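Local coordinates for protein tyrosine--tRNA ligase (Pyrococcus horikoshii, PDB 2CYC) that binds L-tyrosine and, as a class I aminoacyl-tRNA synthetase, probably activates it with ATP and transfers it to the acceptor end of tRNA(Tyr), at residues V134-I137 with S138-T142; S144-M147 with R148-T151; R285-P288 with V289-W292; T321-E324 with L325-F329. All blocks are in the same frame, centred on the assembly; numbering follows the deposited sequence.

Contact 1: V134-I137 with S138-T142; sequences VIDI and SKNVT
With chi1 at -66°, Ser-138 holds its hydroxyl beside its own backbone N, and OG thereby turns back along the helix to donate to Val-134 O at 2.8 Å. The peptide group of the same residue makes the ordinary helical bond, Ser-138 N to Val-134 O, at 2.9 Å. The two donors approach from opposite faces of the carbonyl plane, so one buried oxygen is gripped twice, and a short hydroxyl side chain suits this place because it spends its polar atom on the helix itself. One residue on, Lys-139 N reaches Ile-135 O at 3.0 Å. Asn-140 N is hydrogen-bonded three residues back, to Ile-137 O at 2.8 Å. The chain leaves the helix through a type I beta turn from Ser-138 to Val-141. Across the turn, the branched side chains of Ile-137 and Val-141 meet, CG2 to CG2, at 4.3 Å, both buried, as suits apolar side chains. Asp-136 OD2 accepts from Arg-205 N, while Lys-139 NZ points to weak partners, Asp-81 and Trp-78 O, of the second subunit. The end of helix 128-138 packs through Ile-137 on helix 164-178, and the loop that follows packs through Val-141 on helix 191-200.

Contact 2: S144-M147 with R148-T151; sequences SRVM and RSIT
Ser-144 to Met-147 meet Arg-148 to Ile-150 in a local contact at the end of the short helix 143-148, where the chain tightens from alpha-helical to 3-10 winding before helix 164-178. The backbone bonds record the change. Arg-148 N still reaches four residues back, to Ser-144 O at 3.1 Å, whereas Ser-149 N has its better bond three residues back, to Val-146 O at 2.9 Å, and only a weak one to Arg-145 O. Ile-150 N continues the shorter spacing with a weak bond to Met-147 O.

Val-146 O takes a second donor, Ser-149 OG, at 2.8 Å. The hydroxyl stands between the backbone N and the carbonyl carbon of its own residue (chi1 77°) and arrives only 19° out of the acceptor's carbonyl plane, while the peptide N comes from well above it. Serine fits because its buried hydroxyl is satisfied by the turn.

Arg-148, at the exposed side, bends at chi3 and folds its guanidinium back over the preceding turn. Ser-144 O and, 3.6 Å from the plane, Arg-145 CA lie over one of its faces. Arg-145 extends across it at about a right angle to a salt bridge with Glu-199; the two cationic groups remain apart, Arg-145 NE being 5.1 Å from Arg-148 NH2.

Buried Val-146 and Ile-150 pack on Leu-166, and Ile-150 comes within about 6 Å, side chain to side chain, of tyrosine-binding Tyr-168. This is a helix end beside the amino-acid pocket, in the insertion that separates the halves of the class I Rossmann-like catalytic domain.

Contact 3: R285-P288 with V289-W292; sequences RYNP and VLDW
Asn-287 and Leu-290 touch where a loop enters helix 288-297: Asn-287 CB lies 3.9 Å from Leu-290 CD1, and the asparagine side chain lies against the leucine branch. Asn-287 occupies the N-cap, and its chi1 of -171°, with CG anti to the backbone N, directs the side chain toward the first helical turn, a place in which a short polar side chain is at home. Its carbonyl begins the helical bonding, Asp-291 N to Asn-287 O at 2.9 Å. Next, Trp-292 N binds Pro-288 O at 3.1 Å. Pro-288 suits the first helical position, since the lack of an N-H costs nothing there and its ring holds phi near the helical value. The same Pro-288 O is also 3.1 Å from Trp-292 CD1, approaching the indole obliquely, and 3.2 Å from Asp-291 CB.

Farther out, Asp-291 is held at both oxygens: OD2 by His-224 and OD1 by Leu-227 N. Its negative charge near the amino end of the helix would probably be favourable to the helix dipole. Trp-292 NE1 donates to Leu-227 O, fixing the rotation of the buried indole. Val-289 and Leu-290 face Leu-339 of helix 336-350.

Such an Asn-Pro helix start, an N-cap followed by proline, here opens a helix of the C-terminal helical domain, the part that in tyrosyl-tRNA synthetases generally serves, and here probably serves, anticodon recognition.

Contact 4: T321-E324 with L325-F329; sequences TFEE and LKRDF
Phe-322 and Lys-326 meet in the first turns of an N-capped helix, 322-330. Thr-321 is the cap: its OG1 accepts from Glu-324 N at 3.3 Å, serving a first-turn amide that otherwise has a weak bond to Thr-321 O, the usual task of threonine here. Phe-322 N is taken by Glu-301, and the Glu-324 carboxylate accepts from Thr-320 N. After a weak bond from Leu-325 N to Thr-321 O, the regular pattern settles in, with Lys-326 N on Phe-322 O at 2.8 Å and Arg-327 N on Glu-323 O at 3.0 Å.

Lys-326 CB sits over the face of the Phe-322 ring, 4.3 Å from its centroid, in a CH-pi contact; the extended lysine can shelter the aromatic with methylenes while carrying its ammonium beyond. Phe-322 and Leu-325 pack on Val-293 and Leu-290 of helix 288-297, in the C-terminal helical domain. Glu-323, bent at chi2 (59°), brings OE1 to 3.5 Å from Arg-327 NH2, a long salt bridge at the guanidinium edge, the carboxylate plane turned 67° from it. Asp-328 OD2 is hydrogen-bonded to Tyr-319 OH. Glu-324 O serves two donors: Asp-328 N at 3.0 Å and a water that also donates to Asp-328 OD1 at 3.1 Å.

The four contacts form two pairs. Contacts 1 and 2 follow each other in the chain, have centres 13 Å apart and touch through Val-141 CG1 and Val-146 CG2 at 3.8 Å; both flank the tyrosine site, Val-134 and Ser-149 each placing its side chain about 10 Å from the bound tyrosine. Contacts 3 and 4 lie away from the annotated sites, their centres 12 Å apart. There Leu-290 CD2 packs on Leu-325 CD2 at 3.6 Å, and Phe-329 touches both the N-cap Asn-287 and Leu-290, so helix 322-330 packs on the start of helix 288-297. Between the pairs, contacts 2 and 3 approach to about 17 Å at their nearest atoms, while the centres of contacts 1 and 4 are about 48 Å apart.

Contact 1: V134-I137 with S138-T142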
loop_
_atom_site.group_PDB
_atom_site.type_symbol
_atom_site.label_atom_id
_atom_site.label_comp_id
_atom_site.label_asym_id
_atom_site.label_seq_id
_atom_site.Cartn_x
_atom_site.Cartn_y
_atom_site.Cartn_z
ATOM N N VAL A 134 4.671 -2.600 6.620
ATOM C CA VAL A 134 3.380 -2.101 6.146
ATOM C C VAL A 134 2.704 -3.297 5.450
ATOM O O VAL A 134 1.505 -3.545 5.625
ATOM C CB VAL A 134 3.527 -0.950 5.118
ATOM C CG1 VAL A 134 2.198 -0.739 4.398
ATOM C CG2 VAL A 134 3.944 0.359 5.829
ATOM N N ILE A 135 3.491 -4.040 4.670
ATOM C CA ILE A 135 2.985 -5.214 3.958
ATOM C C ILE A 135 2.544 -6.299 4.949
ATOM O O ILE A 135 1.456 -6.857 4.828
ATOM C CB ILE A 135 4.063 -5.845 3.039
ATOM C CG1 ILE A 135 4.479 -4.859 1.944
ATOM C CG2 ILE A 135 3.527 -7.133 2.413
ATOM C CD1 ILE A 135 3.345 -4.417 1.068
ATOM N N ASP A 136 3.407 -6.595 5.917
ATOM C CA ASP A 136 3.127 -7.618 6.921
ATOM C C ASP A 136 1.787 -7.362 7.607
ATOM O O ASP A 136 0.977 -8.274 7.795
ATOM C CB ASP A 136 4.254 -7.639 7.957
ATOM C CG ASP A 136 4.127 -8.792 8.936
ATOM O OD1 ASP A 136 3.626 -9.866 8.533
ATOM O OD2 ASP A 136 4.547 -8.625 10.101
ATOM N N ILE A 137 1.569 -6.112 7.993
ATOM C CA ILE A 137 0.329 -5.713 8.628
ATOM C C ILE A 137 -0.832 -5.852 7.632
ATOM O O ILE A 137 -1.894 -6.388 7.962
ATOM C CB ILE A 137 0.423 -4.247 9.092
ATOM C CG1 ILE A 137 1.361 -4.149 10.298
ATOM C CG2 ILE A 137 -0.968 -3.695 9.401
ATOM C CD1 ILE A 137 1.911 -2.724 10.534
ATOM N N SER A 138 -0.620 -5.371 6.412
ATOM C CA SER A 138 -1.658 -5.413 5.390
ATOM C C SER A 138 -2.143 -6.817 5.063
ATOM O O SER A 138 -3.255 -6.988 4.563
ATOM C CB SER A 138 -1.172 -4.711 4.128
ATOM O OG SER A 138 -1.003 -3.333 4.391
ATOM N N LYS A 139 -1.308 -7.813 5.339
ATOM C CA LYS A 139 -1.681 -9.206 5.111
ATOM C C LYS A 139 -2.709 -9.659 6.149
ATOM O O LYS A 139 -3.410 -10.645 5.935
ATOM C CB LYS A 139 -0.468 -10.128 5.237
ATOM C CG LYS A 139 0.434 -10.208 4.035
ATOM C CD LYS A 139 1.627 -11.094 4.367
ATOM C CE LYS A 139 1.910 -12.099 3.272
ATOM N NZ LYS A 139 0.790 -13.055 3.070
ATOM N N ASN A 140 -2.802 -8.939 7.268
ATOM C CA ASN A 140 -3.732 -9.313 8.338
ATOM C C ASN A 140 -4.946 -8.416 8.463
ATOM O O ASN A 140 -5.648 -8.468 9.467
ATOM C CB ASN A 140 -3.009 -9.334 9.687
ATOM C CG ASN A 140 -1.883 -10.344 9.720
ATOM O OD1 ASN A 140 -0.726 -10.016 9.454
ATOM N ND2 ASN A 140 -2.218 -11.586 10.029
ATOM N N VAL A 141 -5.180 -7.588 7.452
ATOM C CA VAL A 141 -6.303 -6.667 7.459
ATOM C C VAL A 141 -6.999 -6.728 6.100
ATOM O O VAL A 141 -6.346 -6.706 5.059
ATOM C CB VAL A 141 -5.828 -5.212 7.704
ATOM C CG1 VAL A 141 -7.032 -4.289 7.835
ATOM C CG2 VAL A 141 -4.954 -5.143 8.948
ATOM N N THR A 142 -8.322 -6.799 6.108
ATOM C CA THR A 142 -9.057 -6.862 4.856
ATOM C C THR A 142 -9.215 -5.492 4.232
ATOM O O THR A 142 -9.156 -4.465 4.914
ATOM C CB THR A 142 -10.462 -7.435 5.056
ATOM O OG1 THR A 142 -11.218 -6.548 5.888
ATOM C CG2 THR A 142 -10.389 -8.822 5.705
#

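Contact 2: S144-M147 with R148-T151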
loop_
_atom_site.group_PDB
_atom_site.type_symbol
_atom_site.label_atom_id
_atom_site.label_comp_id
_atom_site.label_asym_id
_atom_site.label_seq_id
_atom_site.Cartn_x
_atom_site.Cartn_y
_atom_site.Cartn_z
ATOM N N SER A 144 -11.894 -4.281 3.038
ATOM C CA SER A 144 -13.114 -3.705 3.599
ATOM C C SER A 144 -12.829 -3.013 4.927
ATOM O O SER A 144 -13.368 -1.947 5.209
ATOM C CB SER A 144 -14.175 -4.797 3.797
ATOM O OG SER A 144 -13.780 -5.717 4.796
ATOM N N ARG A 145 -11.977 -3.627 5.740
ATOM C CA ARG A 145 -11.618 -3.062 7.030
ATOM C C ARG A 145 -10.861 -1.740 6.819
ATOM O O ARG A 145 -11.142 -0.745 7.476
ATOM C CB ARG A 145 -10.759 -4.068 7.806
ATOM C CG ARG A 145 -10.464 -3.674 9.233
ATOM C CD ARG A 145 -11.744 -3.423 10.021
ATOM N NE ARG A 145 -11.483 -3.019 11.405
ATOM C CZ ARG A 145 -11.083 -3.841 12.373
ATOM N NH1 ARG A 145 -10.893 -5.136 12.125
ATOM N NH2 ARG A 145 -10.869 -3.366 13.593
ATOM N N VAL A 146 -9.917 -1.726 5.885
ATOM C CA VAL A 146 -9.164 -0.508 5.620
ATOM C C VAL A 146 -10.109 0.584 5.125
ATOM O O VAL A 146 -10.004 1.739 5.533
ATOM C CB VAL A 146 -8.072 -0.722 4.545
ATOM C CG1 VAL A 146 -7.360 0.610 4.262
ATOM C CG2 VAL A 146 -7.079 -1.791 5.012
ATOM N N MET A 147 -11.029 0.214 4.237
ATOM C CA MET A 147 -11.986 1.172 3.693
ATOM C C MET A 147 -12.773 1.830 4.820
ATOM O O MET A 147 -13.053 3.022 4.771
ATOM C CB MET A 147 -12.948 0.473 2.731
ATOM C CG MET A 147 -12.311 0.069 1.418
ATOM S SD MET A 147 -13.405 -0.960 0.405
ATOM C CE MET A 147 -14.567 0.257 -0.165
ATOM N N ARG A 148 -13.111 1.041 5.838
ATOM C CA ARG A 148 -13.870 1.539 6.981
ATOM C C ARG A 148 -13.050 2.420 7.913
ATOM O O ARG A 148 -13.612 3.166 8.708
ATOM C CB ARG A 148 -14.443 0.374 7.802
ATOM C CG ARG A 148 -15.652 -0.324 7.177
ATOM C CD ARG A 148 -16.348 -1.251 8.183
ATOM N NE ARG A 148 -15.605 -2.485 8.443
ATOM C CZ ARG A 148 -15.533 -3.510 7.595
ATOM N NH1 ARG A 148 -16.163 -3.451 6.427
ATOM N NH2 ARG A 148 -14.828 -4.593 7.907
ATOM N N SER A 149 -11.726 2.343 7.816
ATOM C CA SER A 149 -10.862 3.119 8.709
ATOM C C SER A 149 -10.430 4.452 8.104
ATOM O O SER A 149 -9.672 5.209 8.708
ATOM C CB SER A 149 -9.628 2.290 9.063
ATOM O OG SER A 149 -8.703 2.285 7.985
ATOM N N ILE A 150 -10.940 4.727 6.910
ATOM C CA ILE A 150 -10.631 5.934 6.156
ATOM C C ILE A 150 -11.028 7.238 6.875
ATOM O O ILE A 150 -10.491 8.314 6.594
ATOM C CB ILE A 150 -11.315 5.842 4.762
ATOM C CG1 ILE A 150 -10.332 6.276 3.687
ATOM C CG2 ILE A 150 -12.594 6.658 4.726
ATOM C CD1 ILE A 150 -9.143 5.341 3.568
ATOM N N THR A 151 -11.963 7.135 7.811
ATOM C CA THR A 151 -12.415 8.301 8.558
ATOM C C THR A 151 -11.316 8.917 9.439
ATOM O O THR A 151 -11.405 10.092 9.799
ATOM C CB THR A 151 -13.645 7.951 9.451
ATOM O OG1 THR A 151 -13.280 6.947 10.406
ATOM C CG2 THR A 151 -14.803 7.428 8.590
#

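Contact 3: R285-P288 with V289-W292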
loop_
_atom_site.group_PDB
_atom_site.type_symbol
_atom_site.label_atom_id
_atom_site.label_comp_id
_atom_site.label_asym_id
_atom_site.label_seq_id
_atom_site.Cartn_x
_atom_site.Cartn_y
_atom_site.Cartn_z
ATOM N N ARG A 285 -26.005 20.251 27.663
ATOM C CA ARG A 285 -25.848 19.041 26.849
ATOM C C ARG A 285 -24.883 19.297 25.681
ATOM O O ARG A 285 -23.936 18.542 25.463
ATOM C CB ARG A 285 -27.208 18.597 26.309
ATOM C CG ARG A 285 -27.155 17.487 25.267
ATOM C CD ARG A 285 -28.484 17.408 24.517
ATOM N NE ARG A 285 -28.489 16.430 23.431
ATOM C CZ ARG A 285 -28.436 15.113 23.606
ATOM N NH1 ARG A 285 -28.448 14.306 22.553
ATOM N NH2 ARG A 285 -28.370 14.604 24.832
ATOM N N TYR A 286 -25.144 20.355 24.919
ATOM C CA TYR A 286 -24.280 20.719 23.803
ATOM C C TYR A 286 -23.927 22.186 24.016
ATOM O O TYR A 286 -24.743 23.082 23.784
ATOM C CB TYR A 286 -24.984 20.517 22.456
ATOM C CG TYR A 286 -24.046 20.764 21.304
ATOM C CD1 TYR A 286 -23.707 22.060 20.931
ATOM C CD2 TYR A 286 -23.419 19.705 20.648
ATOM C CE1 TYR A 286 -22.763 22.306 19.946
ATOM C CE2 TYR A 286 -22.467 19.939 19.652
ATOM C CZ TYR A 286 -22.145 21.243 19.310
ATOM O OH TYR A 286 -21.196 21.498 18.350
ATOM N N ASN A 287 -22.698 22.421 24.452
ATOM C CA ASN A 287 -22.226 23.766 24.719
ATOM C C ASN A 287 -20.708 23.803 24.543
ATOM O O ASN A 287 -19.960 23.369 25.423
ATOM C CB ASN A 287 -22.622 24.119 26.159
ATOM C CG ASN A 287 -22.381 25.573 26.509
ATOM O OD1 ASN A 287 -23.156 26.173 27.264
ATOM N ND2 ASN A 287 -21.303 26.142 25.987
ATOM N N PRO A 288 -20.237 24.315 23.398
ATOM C CA PRO A 288 -18.798 24.391 23.133
ATOM C C PRO A 288 -18.019 25.106 24.233
ATOM O O PRO A 288 -16.909 24.700 24.589
ATOM C CB PRO A 288 -18.736 25.127 21.799
ATOM C CG PRO A 288 -20.013 24.674 21.124
ATOM C CD PRO A 288 -21.016 24.782 22.237
ATOM N N VAL A 289 -18.605 26.163 24.783
ATOM C CA VAL A 289 -17.924 26.900 25.824
ATOM C C VAL A 289 -17.734 26.069 27.089
ATOM O O VAL A 289 -16.637 26.058 27.657
ATOM C CB VAL A 289 -18.658 28.211 26.177
ATOM C CG1 VAL A 289 -17.930 28.907 27.321
ATOM C CG2 VAL A 289 -18.712 29.127 24.951
ATOM N N LEU A 290 -18.785 25.384 27.537
ATOM C CA LEU A 290 -18.666 24.560 28.741
ATOM C C LEU A 290 -17.691 23.410 28.461
ATOM O O LEU A 290 -16.995 22.946 29.363
ATOM C CB LEU A 290 -20.033 23.992 29.168
ATOM C CG LEU A 290 -21.064 24.929 29.820
ATOM C CD1 LEU A 290 -22.361 24.151 30.067
ATOM C CD2 LEU A 290 -20.516 25.485 31.144
ATOM N N ASP A 291 -17.659 22.959 27.207
ATOM C CA ASP A 291 -16.770 21.881 26.779
ATOM C C ASP A 291 -15.319 22.309 27.054
ATOM O O ASP A 291 -14.526 21.548 27.608
ATOM C CB ASP A 291 -16.983 21.617 25.282
ATOM C CG ASP A 291 -16.216 20.395 24.774
ATOM O OD1 ASP A 291 -15.387 20.547 23.853
ATOM O OD2 ASP A 291 -16.448 19.281 25.285
ATOM N N TRP A 292 -14.991 23.543 26.681
ATOM C CA TRP A 292 -13.654 24.089 26.888
ATOM C C TRP A 292 -13.382 24.326 28.376
ATOM O O TRP A 292 -12.257 24.124 28.859
ATOM C CB TRP A 292 -13.498 25.401 26.105
ATOM C CG TRP A 292 -13.402 25.219 24.607
ATOM C CD1 TRP A 292 -13.894 24.172 23.874
ATOM C CD2 TRP A 292 -12.823 26.133 23.655
ATOM N NE1 TRP A 292 -13.659 24.378 22.533
ATOM C CE2 TRP A 292 -13.005 25.570 22.369
ATOM C CE3 TRP A 292 -12.171 27.372 23.764
ATOM C CZ2 TRP A 292 -12.555 26.203 21.194
ATOM C CZ3 TRP A 292 -11.723 28.006 22.593
ATOM C CH2 TRP A 292 -11.919 27.415 21.326
#

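Contact 4: T321-E324 with L325-F329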
loop_
_atom_site.group_PDB
_atom_site.type_symbol
_atom_site.label_atom_id
_atom_site.label_comp_id
_atom_site.label_asym_id
_atom_site.label_seq_id
_atom_site.Cartn_x
_atom_site.Cartn_y
_atom_site.Cartn_z
ATOM N N THR A 321 -14.571 23.201 41.155
ATOM C CA THR A 321 -14.766 22.021 40.325
ATOM C C THR A 321 -15.699 22.366 39.175
ATOM O O THR A 321 -16.515 23.283 39.276
ATOM C CB THR A 321 -15.380 20.842 41.109
ATOM O OG1 THR A 321 -16.750 21.129 41.411
ATOM C CG2 THR A 321 -14.607 20.600 42.407
ATOM N N PHE A 322 -15.574 21.631 38.077
ATOM C CA PHE A 322 -16.416 21.879 36.928
ATOM C C PHE A 322 -17.875 21.666 37.301
ATOM O O PHE A 322 -18.753 22.435 36.897
ATOM C CB PHE A 322 -16.046 20.945 35.783
ATOM C CG PHE A 322 -16.974 21.048 34.607
ATOM C CD1 PHE A 322 -17.065 22.228 33.878
ATOM C CD2 PHE A 322 -17.781 19.975 34.247
ATOM C CE1 PHE A 322 -17.945 22.338 32.811
ATOM C CE2 PHE A 322 -18.666 20.074 33.177
ATOM C CZ PHE A 322 -18.747 21.261 32.459
ATOM N N GLU A 323 -18.127 20.623 38.085
ATOM C CA GLU A 323 -19.482 20.298 38.493
ATOM C C GLU A 323 -20.208 21.477 39.136
ATOM O O GLU A 323 -21.368 21.727 38.824
ATOM C CB GLU A 323 -19.476 19.098 39.441
ATOM C CG GLU A 323 -20.804 18.376 39.465
ATOM C CD GLU A 323 -21.205 17.866 38.086
ATOM O OE1 GLU A 323 -22.400 17.548 37.895
ATOM O OE2 GLU A 323 -20.325 17.778 37.197
ATOM N N GLU A 324 -19.536 22.200 40.029
ATOM C CA GLU A 324 -20.162 23.361 40.671
ATOM C C GLU A 324 -20.560 24.372 39.598
ATOM O O GLU A 324 -21.695 24.858 39.569
ATOM C CB GLU A 324 -19.201 24.068 41.632
ATOM C CG GLU A 324 -18.448 23.182 42.598
ATOM C CD GLU A 324 -17.541 23.988 43.518
ATOM O OE1 GLU A 324 -16.935 24.975 43.045
ATOM O OE2 GLU A 324 -17.428 23.629 44.709
ATOM N N LEU A 325 -19.611 24.689 38.717
ATOM C CA LEU A 325 -19.860 25.660 37.660
ATOM C C LEU A 325 -20.998 25.224 36.756
ATOM O O LEU A 325 -21.868 26.023 36.411
ATOM C CB LEU A 325 -18.588 25.900 36.833
ATOM C CG LEU A 325 -18.723 26.953 35.724
ATOM C CD1 LEU A 325 -17.366 27.555 35.418
ATOM C CD2 LEU A 325 -19.343 26.327 34.475
ATOM N N LYS A 326 -20.990 23.956 36.372
ATOM C CA LYS A 326 -22.025 23.421 35.502
ATOM C C LYS A 326 -23.406 23.568 36.147
ATOM O O LYS A 326 -24.376 23.931 35.476
ATOM C CB LYS A 326 -21.737 21.949 35.200
ATOM C CG LYS A 326 -22.728 21.301 34.260
ATOM C CD LYS A 326 -22.374 19.836 34.056
ATOM C CE LYS A 326 -23.349 19.178 33.099
ATOM N NZ LYS A 326 -23.059 17.739 32.890
ATOM N N ARG A 327 -23.487 23.277 37.444
ATOM C CA ARG A 327 -24.742 23.387 38.192
ATOM C C ARG A 327 -25.220 24.843 38.136
ATOM O O ARG A 327 -26.355 25.126 37.771
ATOM C CB ARG A 327 -24.518 22.975 39.652
ATOM C CG ARG A 327 -25.771 22.955 40.522
ATOM C CD ARG A 327 -26.515 21.617 40.463
ATOM N NE ARG A 327 -25.786 20.524 41.114
ATOM C CZ ARG A 327 -24.809 19.814 40.549
ATOM N NH1 ARG A 327 -24.211 18.844 41.233
ATOM N NH2 ARG A 327 -24.434 20.056 39.298
ATOM N N ASP A 328 -24.335 25.758 38.504
ATOM C CA ASP A 328 -24.642 27.177 38.486
ATOM C C ASP A 328 -25.095 27.645 37.105
ATOM O O ASP A 328 -25.926 28.542 36.996
ATOM C CB ASP A 328 -23.418 27.972 38.926
ATOM C CG ASP A 328 -23.568 28.545 40.318
ATOM O OD1 ASP A 328 -24.211 27.891 41.167
ATOM O OD2 ASP A 328 -23.031 29.646 40.567
ATOM N N PHE A 329 -24.558 27.034 36.054
ATOM C CA PHE A 329 -24.931 27.426 34.698
ATOM C C PHE A 329 -26.303 26.854 34.352
ATOM O O PHE A 329 -27.167 27.555 33.820
ATOM C CB PHE A 329 -23.892 26.929 33.678
ATOM C CG PHE A 329 -24.065 27.518 32.299
ATOM C CD1 PHE A 329 -23.533 28.772 31.989
ATOM C CD2 PHE A 329 -24.801 26.845 31.326
ATOM C CE1 PHE A 329 -23.732 29.349 30.731
ATOM C CE2 PHE A 329 -25.012 27.408 30.067
ATOM C CZ PHE A 329 -24.476 28.666 29.767
HETATM O O HOH W 1 -22.740 25.451 42.463
#